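Local coordinates for purine nucleosidase, (IunH-1) (Sulfolobus solfataricus, PDB 3T8J), which belongs to the nucleosidase family and carries a sodium ion in an alpha/beta fold built round a central mixed sheet, at residues N65-L69 with K70-T74; I106-A109 with N110-G114; S299-E302 with K303-D306. All coordinates share one frame; numbering follows the deposited sequence.

Contact 1. Residues N65-L69 with K70-T74; sequences NKPLL and KNYIT
A water molecule joins the backbone oxygen N65 O to the phenol of Y72, lying 2.6 Å from N65 O, to which it donates, and 2.6 Å from Y72 OH. It sits in the plane of the tyrosine ring, at its edge. N65 O itself stays 4.1 Å from Y72 OH, so the link between the two is made through the water. A second water does the same for two backbone carbonyls, donating one hydrogen to P67 O and the other to K70 O. P67 thus supplies one end of this second bridge, and its ring makes the apolar contact of the loop. P67 CD is 3.5 Å from Y72 CD2, and the two side chains cross at about a right angle, with the proline approaching the aromatic ring obliquely. The phenol reaches this place because Y72 CG stands between its own backbone N and carbonyl carbon (chi1 81°), which turns the ring back toward the proline. The same proline ring also meets the backbone, with P67 CG 3.3 Å from K70 O. K70 takes little part through its tip, its chain bending at chi4 (45°), and K66 likewise leads away. L68 and L69 reach helix 169-177 in their own chain and also pack on a second subunit. The loop between strand 60-62 and helix 76-79 therefore doubles back with its halves joined by water rather than by direct hydrogen bonds: two waters bridge three carbonyls and a hydroxyl, and proline and tyrosine supply the apolar contact. The two lysine ends bond elsewhere instead, K70 NZ in a salt bridge with D170 and a hydrogen bond with N263 O, K66 NZ in a hydrogen bond with Y131 of the second subunit.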
loop_
_atom_site.group_PDB
_atom_site.type_symbol
_atom_site.label_atom_id
_atom_site.label_comp_id
_atom_site.label_asym_id
_atom_site.label_seq_id
_atom_site.Cartn_x
_atom_site.Cartn_y
_atom_site.Cartn_z
ATOM N N ASN A 65 25.912 3.328 -4.811
ATOM C CA ASN A 65 25.869 2.185 -5.721
ATOM C C ASN A 65 24.647 1.315 -5.563
ATOM O O ASN A 65 24.570 0.223 -6.149
ATOM C CB ASN A 65 27.165 1.351 -5.671
ATOM C CG ASN A 65 27.288 0.517 -4.436
ATOM O OD1 ASN A 65 26.607 0.714 -3.435
ATOM N ND2 ASN A 65 28.209 -0.467 -4.500
ATOM N N LYS A 66 23.657 1.820 -4.835
ATOM C CA LYS A 66 22.365 1.172 -4.730
ATOM C C LYS A 66 21.350 2.225 -4.220
ATOM O O LYS A 66 21.754 3.238 -3.627
ATOM C CB LYS A 66 22.382 -0.020 -3.817
ATOM C CG LYS A 66 22.717 0.228 -2.413
ATOM C CD LYS A 66 22.869 -1.107 -1.665
ATOM C CE LYS A 66 23.247 -0.891 -0.204
ATOM N NZ LYS A 66 22.792 -2.063 0.586
ATOM N N PRO A 67 20.048 1.973 -4.457
ATOM C CA PRO A 67 19.004 2.899 -3.974
ATOM C C PRO A 67 18.997 2.981 -2.450
ATOM O O PRO A 67 19.519 2.122 -1.745
ATOM C CB PRO A 67 17.713 2.289 -4.520
ATOM C CG PRO A 67 18.143 1.421 -5.662
ATOM C CD PRO A 67 19.448 0.866 -5.219
ATOM N N LEU A 68 18.379 4.038 -1.923
ATOM C CA LEU A 68 18.289 4.163 -0.480
ATOM C C LEU A 68 17.683 2.945 0.206
ATOM O O LEU A 68 18.197 2.493 1.228
ATOM C CB LEU A 68 17.485 5.418 -0.128
ATOM C CG LEU A 68 17.973 6.765 -0.643
ATOM C CD1 LEU A 68 16.963 7.884 -0.270
ATOM C CD2 LEU A 68 19.347 7.120 -0.116
ATOM N N LEU A 69 16.582 2.432 -0.346
ATOM C CA LEU A 69 15.766 1.364 0.267
ATOM C C LEU A 69 15.474 0.179 -0.664
ATOM O O LEU A 69 15.469 -0.998 -0.233
ATOM C CB LEU A 69 14.419 1.949 0.729
ATOM C CG LEU A 69 14.408 2.814 1.971
ATOM C CD1 LEU A 69 13.602 4.076 1.756
ATOM C CD2 LEU A 69 13.911 2.023 3.196
ATOM N N LYS A 70 15.172 0.460 -1.914
ATOM C CA LYS A 70 14.614 -0.561 -2.781
ATOM C C LYS A 70 15.677 -1.339 -3.540
ATOM O O LYS A 70 16.793 -0.876 -3.702
ATOM C CB LYS A 70 13.640 0.071 -3.749
ATOM C CG LYS A 70 12.431 0.621 -2.922
ATOM C CD LYS A 70 11.284 1.010 -3.700
ATOM C CE LYS A 70 10.066 1.325 -2.831
ATOM N NZ LYS A 70 10.264 2.197 -1.581
ATOM N N ASN A 71 15.286 -2.505 -3.996
ATOM C CA ASN A 71 16.098 -3.196 -4.992
ATOM C C ASN A 71 15.868 -2.566 -6.353
ATOM O O ASN A 71 14.835 -1.906 -6.570
ATOM C CB ASN A 71 15.712 -4.673 -4.994
ATOM C CG ASN A 71 16.140 -5.381 -3.705
ATOM O OD1 ASN A 71 17.190 -5.072 -3.130
ATOM N ND2 ASN A 71 15.338 -6.331 -3.261
ATOM N N TYR A 72 16.792 -2.778 -7.295
ATOM C CA TYR A 72 16.651 -2.274 -8.650
ATOM C C TYR A 72 17.272 -3.306 -9.606
ATOM O O TYR A 72 17.814 -4.306 -9.153
ATOM C CB TYR A 72 17.272 -0.860 -8.803
ATOM C CG TYR A 72 18.759 -0.866 -8.995
ATOM C CD1 TYR A 72 19.315 -0.512 -10.217
ATOM C CD2 TYR A 72 19.626 -1.272 -7.984
ATOM C CE1 TYR A 72 20.686 -0.535 -10.433
ATOM C CE2 TYR A 72 21.009 -1.310 -8.201
ATOM C CZ TYR A 72 21.541 -0.959 -9.431
ATOM O OH TYR A 72 22.923 -1.045 -9.659
ATOM N N ILE A 73 17.126 -3.069 -10.905
ATOM C CA ILE A 73 17.850 -3.854 -11.923
ATOM C C ILE A 73 18.636 -2.913 -12.815
ATOM O O ILE A 73 18.166 -1.802 -13.147
ATOM C CB ILE A 73 16.906 -4.732 -12.762
ATOM C CG1 ILE A 73 15.853 -3.906 -13.495
ATOM C CG2 ILE A 73 16.201 -5.764 -11.859
ATOM C CD1 ILE A 73 15.081 -4.674 -14.574
ATOM N N THR A 74 19.852 -3.340 -13.194
ATOM C CA THR A 74 20.543 -2.709 -14.294
ATOM C C THR A 74 19.885 -3.128 -15.629
ATOM O O THR A 74 19.124 -4.111 -15.673
ATOM C CB THR A 74 22.025 -3.033 -14.274
ATOM O OG1 THR A 74 22.184 -4.461 -14.290
ATOM C CG2 THR A 74 22.711 -2.420 -13.026
HETATM O O HOH W 1 24.640 -1.758 -7.817
HETATM O O HOH W 2 18.948 -0.643 -1.960
#

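Contact 2. Residues I106-A109 with N110-G114; sequences IDLA and NEYAG
L108 and Y112 both hold CG beside the backbone N and anti to the carbonyl carbon (chi1 -72° and -60°), and one helical turn apart this lays their side chains alongside each other, pointing the same way. L108 CD2 meets the tyrosine at the ring edge, in its plane, 3.9 Å from Y112 CE2. E111 takes the other course: its CG lies anti to the backbone N (chi1 176°) and the chain runs out extended, which places CG over one face of the Y112 ring and brings OE1 to 3.7 Å from L108 CD2. Leucine at the edge and glutamate methylene over a face thus contact the ring from two directions, which probably limits its rotation, and the ring also meets that of H3. L108 and Y112 continue onto strand 27-33, both touching V29. Farther round the helix, I106 and N110 lie side by side, with CG2 of I106 4.1 Å from N110 ND2. A water couples N110 to D107, donating to D107 OD1 at 2.6 Å and accepting from N110 ND2 at 3.0 Å, while N110 OD1 receives a hydrogen bond from K140. Beneath these side chains the helical backbone is regular: N110 N, E111 N and Y112 N donate to I106 O, D107 O and L108 O, the last bond measuring 2.9 Å. Y112 is the first residue to leave helical angles, and A113 N follows with only a weak bond of 3.4 Å to N110 O. Backbone bonding of G114 with K140 then sets the chain beside helix 137-140. L108 and Y112 accordingly turn apolar surface to strand 27-33, with E111 laid along them, while N110 and D107 share a water and the amide of N110 is used at both ends, its nitrogen by that water and its oxygen by a lysine.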
loop_
_atom_site.group_PDB
_atom_site.type_symbol
_atom_site.label_atom_id
_atom_site.label_comp_id
_atom_site.label_asym_id
_atom_site.label_seq_id
_atom_site.Cartn_x
_atom_site.Cartn_y
_atom_site.Cartn_z
ATOM N N ILE A 106 27.708 18.915 -1.559
ATOM C CA ILE A 106 27.604 19.925 -0.493
ATOM C C ILE A 106 28.752 20.945 -0.590
ATOM O O ILE A 106 28.521 22.169 -0.536
ATOM C CB ILE A 106 27.558 19.247 0.884
ATOM C CG1 ILE A 106 26.257 18.470 1.070
ATOM C CG2 ILE A 106 27.693 20.290 2.015
ATOM C CD1 ILE A 106 26.303 17.463 2.219
ATOM N N ASP A 107 29.986 20.467 -0.766
ATOM C CA ASP A 107 31.141 21.360 -0.873
ATOM C C ASP A 107 31.008 22.325 -2.056
ATOM O O ASP A 107 31.305 23.515 -1.942
ATOM C CB ASP A 107 32.420 20.533 -1.002
ATOM C CG ASP A 107 32.866 19.909 0.326
ATOM O OD1 ASP A 107 32.383 20.331 1.395
ATOM O OD2 ASP A 107 33.749 19.012 0.292
ATOM N N LEU A 108 30.581 21.799 -3.200
ATOM C CA LEU A 108 30.444 22.569 -4.439
ATOM C C LEU A 108 29.272 23.571 -4.361
ATOM O O LEU A 108 29.356 24.684 -4.898
ATOM C CB LEU A 108 30.352 21.624 -5.646
ATOM C CG LEU A 108 31.689 20.967 -5.962
ATOM C CD1 LEU A 108 31.456 19.712 -6.828
ATOM C CD2 LEU A 108 32.667 21.939 -6.594
ATOM N N ALA A 109 28.204 23.184 -3.676
ATOM C CA ALA A 109 27.071 24.082 -3.441
ATOM C C ALA A 109 27.508 25.270 -2.601
ATOM O O ALA A 109 27.030 26.386 -2.796
ATOM C CB ALA A 109 25.904 23.310 -2.774
ATOM N N ASN A 110 28.425 25.055 -1.668
ATOM C CA ASN A 110 28.994 26.167 -0.912
ATOM C C ASN A 110 29.924 27.014 -1.763
ATOM O O ASN A 110 29.844 28.252 -1.730
ATOM C CB ASN A 110 29.712 25.638 0.321
ATOM C CG ASN A 110 28.760 25.338 1.473
ATOM O OD1 ASN A 110 27.971 26.203 1.859
ATOM N ND2 ASN A 110 28.915 24.182 2.100
ATOM N N GLU A 111 30.817 26.376 -2.525
ATOM C CA GLU A 111 31.796 27.117 -3.336
ATOM C C GLU A 111 31.121 27.995 -4.396
ATOM O O GLU A 111 31.566 29.145 -4.639
ATOM C CB GLU A 111 32.774 26.137 -3.995
ATOM C CG GLU A 111 33.760 26.833 -4.920
ATOM C CD GLU A 111 34.858 25.939 -5.496
ATOM O OE1 GLU A 111 34.798 24.693 -5.349
ATOM O OE2 GLU A 111 35.793 26.500 -6.133
ATOM N N TYR A 112 30.035 27.483 -4.982
ATOM C CA TYR A 112 29.274 28.159 -6.044
ATOM C C TYR A 112 27.845 28.533 -5.612
ATOM O O TYR A 112 26.926 28.564 -6.437
ATOM C CB TYR A 112 29.245 27.280 -7.309
ATOM C CG TYR A 112 30.613 26.982 -7.881
ATOM C CD1 TYR A 112 31.246 27.897 -8.712
ATOM C CD2 TYR A 112 31.274 25.795 -7.582
ATOM C CE1 TYR A 112 32.505 27.623 -9.242
ATOM C CE2 TYR A 112 32.534 25.527 -8.100
ATOM C CZ TYR A 112 33.133 26.440 -8.924
ATOM O OH TYR A 112 34.391 26.167 -9.449
ATOM N N ALA A 113 27.683 28.905 -4.337
ATOM C CA ALA A 113 26.363 29.209 -3.772
ATOM C C ALA A 113 25.624 30.236 -4.611
ATOM O O ALA A 113 26.151 31.338 -4.903
ATOM C CB ALA A 113 26.488 29.695 -2.337
ATOM N N GLY A 114 24.405 29.876 -4.991
ATOM C CA GLY A 114 23.543 30.745 -5.746
ATOM C C GLY A 114 23.717 30.683 -7.243
ATOM O O GLY A 114 22.914 31.284 -7.977
HETATM O O HOH W 3 31.115 22.197 2.621
#

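Contact 3. Residues S299-E302 with K303-D306; sequences SFME and KIYD
F300 and I304 meet one turn apart on helix 297-308, the isoleucine lying over one face of the phenyl ring. CG of F300 is anti to the backbone N (chi1 168°), which swings the ring along the helix toward the next turn. There I304 CG1 stands 4.0 Å from the ring centroid in a CH-pi contact, displaced toward the rim, and is 3.6 Å from F300 CZ. I304 is bent at chi2 (-62°), and I304 CD1 lies 3.7 Å from F300 CZ. M301 is curled at both chi2 and chi3, bringing its terminal methyl CE to 4.0 Å from Y305 CZ, the two side chains crossing obliquely. The tyrosine ring stands close to the backbone, Y305 CD2 being 3.2 Å from M301 O. That same carbonyl accepts Y305 N in a nearly straight bond (2.9 Å, 175°). K303 bends at chi2 and chi4 and folds back along the helix: a water accepts from its NZ and donates to S299 O, which also takes a weak bond from K303 N. A long, weak ion pair with D247 engages the same ammonium, and D306 turns away to form a salt bridge with K23. F300 faces helix 237-246, whereas M301 and Y305 face helix 197-204. With F300, M301 and I304 buried and E302 exposed, the helix is amphipathic; i to i+4 apolar pairs over i to i+4 backbone bonds, weak at K303, are characteristic of the buried side of such a helix, here the C-terminal one, following strand 289-295 and packed on other helices of the alpha/beta fold.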
loop_
_atom_site.group_PDB
_atom_site.type_symbol
_atom_site.label_atom_id
_atom_site.label_comp_id
_atom_site.label_asym_id
_atom_site.label_seq_id
_atom_site.Cartn_x
_atom_site.Cartn_y
_atom_site.Cartn_z
ATOM N N SER A 299 15.598 22.691 -33.767
ATOM C CA SER A 299 16.576 23.387 -32.932
ATOM C C SER A 299 17.445 22.407 -32.146
ATOM O O SER A 299 18.651 22.617 -32.028
ATOM C CB SER A 299 15.884 24.367 -31.974
ATOM O OG SER A 299 15.259 25.413 -32.687
ATOM N N PHE A 300 16.835 21.344 -31.621
ATOM C CA PHE A 300 17.584 20.345 -30.880
ATOM C C PHE A 300 18.618 19.660 -31.772
ATOM O O PHE A 300 19.789 19.558 -31.416
ATOM C CB PHE A 300 16.657 19.299 -30.251
ATOM C CG PHE A 300 17.394 18.111 -29.726
ATOM C CD1 PHE A 300 18.311 18.244 -28.699
ATOM C CD2 PHE A 300 17.214 16.866 -30.287
ATOM C CE1 PHE A 300 19.023 17.159 -28.228
ATOM C CE2 PHE A 300 17.929 15.772 -29.833
ATOM C CZ PHE A 300 18.844 15.915 -28.802
ATOM N N MET A 301 18.196 19.215 -32.950
ATOM C CA MET A 301 19.117 18.506 -33.843
ATOM C C MET A 301 20.232 19.406 -34.362
ATOM O O MET A 301 21.328 18.941 -34.639
ATOM C CB MET A 301 18.364 17.835 -34.989
ATOM C CG MET A 301 17.521 16.645 -34.548
ATOM S SD MET A 301 18.456 15.320 -33.741
ATOM C CE MET A 301 19.388 14.634 -35.116
ATOM N N GLU A 302 19.965 20.700 -34.468
ATOM C CA GLU A 302 21.031 21.644 -34.810
ATOM C C GLU A 302 22.164 21.619 -33.762
ATOM O O GLU A 302 23.343 21.686 -34.136
ATOM C CB GLU A 302 20.466 23.055 -35.013
ATOM C CG GLU A 302 19.635 23.165 -36.285
ATOM C CD GLU A 302 19.044 24.556 -36.527
ATOM O OE1 GLU A 302 19.043 25.390 -35.590
ATOM O OE2 GLU A 302 18.586 24.815 -37.666
ATOM N N LYS A 303 21.811 21.506 -32.474
ATOM C CA LYS A 303 22.811 21.393 -31.402
ATOM C C LYS A 303 23.584 20.087 -31.525
ATOM O O LYS A 303 24.786 20.042 -31.280
ATOM C CB LYS A 303 22.180 21.456 -29.996
ATOM C CG LYS A 303 21.683 22.796 -29.509
ATOM C CD LYS A 303 22.804 23.829 -29.330
ATOM C CE LYS A 303 22.296 25.100 -28.625
ATOM N NZ LYS A 303 20.882 25.467 -29.049
ATOM N N ILE A 304 22.892 19.011 -31.903
ATOM C CA ILE A 304 23.557 17.715 -32.064
ATOM C C ILE A 304 24.555 17.727 -33.246
ATOM O O ILE A 304 25.713 17.322 -33.102
ATOM C CB ILE A 304 22.514 16.574 -32.245
ATOM C CG1 ILE A 304 21.659 16.401 -30.971
ATOM C CG2 ILE A 304 23.188 15.266 -32.657
ATOM C CD1 ILE A 304 22.427 15.998 -29.740
ATOM N N TYR A 305 24.128 18.196 -34.410
ATOM C CA TYR A 305 25.050 18.268 -35.554
ATOM C C TYR A 305 26.287 19.138 -35.266
ATOM O O TYR A 305 27.405 18.814 -35.686
ATOM C CB TYR A 305 24.331 18.763 -36.815
ATOM C CG TYR A 305 23.255 17.833 -37.340
ATOM C CD1 TYR A 305 23.512 16.483 -37.559
ATOM C CD2 TYR A 305 21.991 18.317 -37.661
ATOM C CE1 TYR A 305 22.519 15.627 -38.056
ATOM C CE2 TYR A 305 21.005 17.478 -38.163
ATOM C CZ TYR A 305 21.279 16.135 -38.361
ATOM O OH TYR A 305 20.305 15.303 -38.865
ATOM N N ASP A 306 26.070 20.241 -34.564
ATOM C CA ASP A 306 27.150 21.119 -34.140
ATOM C C ASP A 306 28.172 20.385 -33.258
ATOM O O ASP A 306 29.389 20.511 -33.455
ATOM C CB ASP A 306 26.552 22.321 -33.398
ATOM C CG ASP A 306 27.606 23.251 -32.831
ATOM O OD1 ASP A 306 28.254 23.989 -33.616
ATOM O OD2 ASP A 306 27.779 23.250 -31.590
HETATM O O HOH W 4 19.882 25.121 -31.639
#

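From the N terminus, the contacts follow one another in series, neither nesting nor crossing, and each is local to its own piece of chain. Contact 1 turns back the loop that leaves strand 60-62, the outermost strand at one end of the sheet within this chain, and sets it against helix 169-177 and a second subunit. Contacts 2 and 3 lie on helices and close no loop. Contact 2 ends helix 101-111 before strand 116-120, against strand 27-33 and helix 137-140; contact 3 joins helix 297-308 to helices 197-204 and 237-246. Contacts 1 and 3 lie on opposite sides of the chain's centre, their own centres about 34 Å apart.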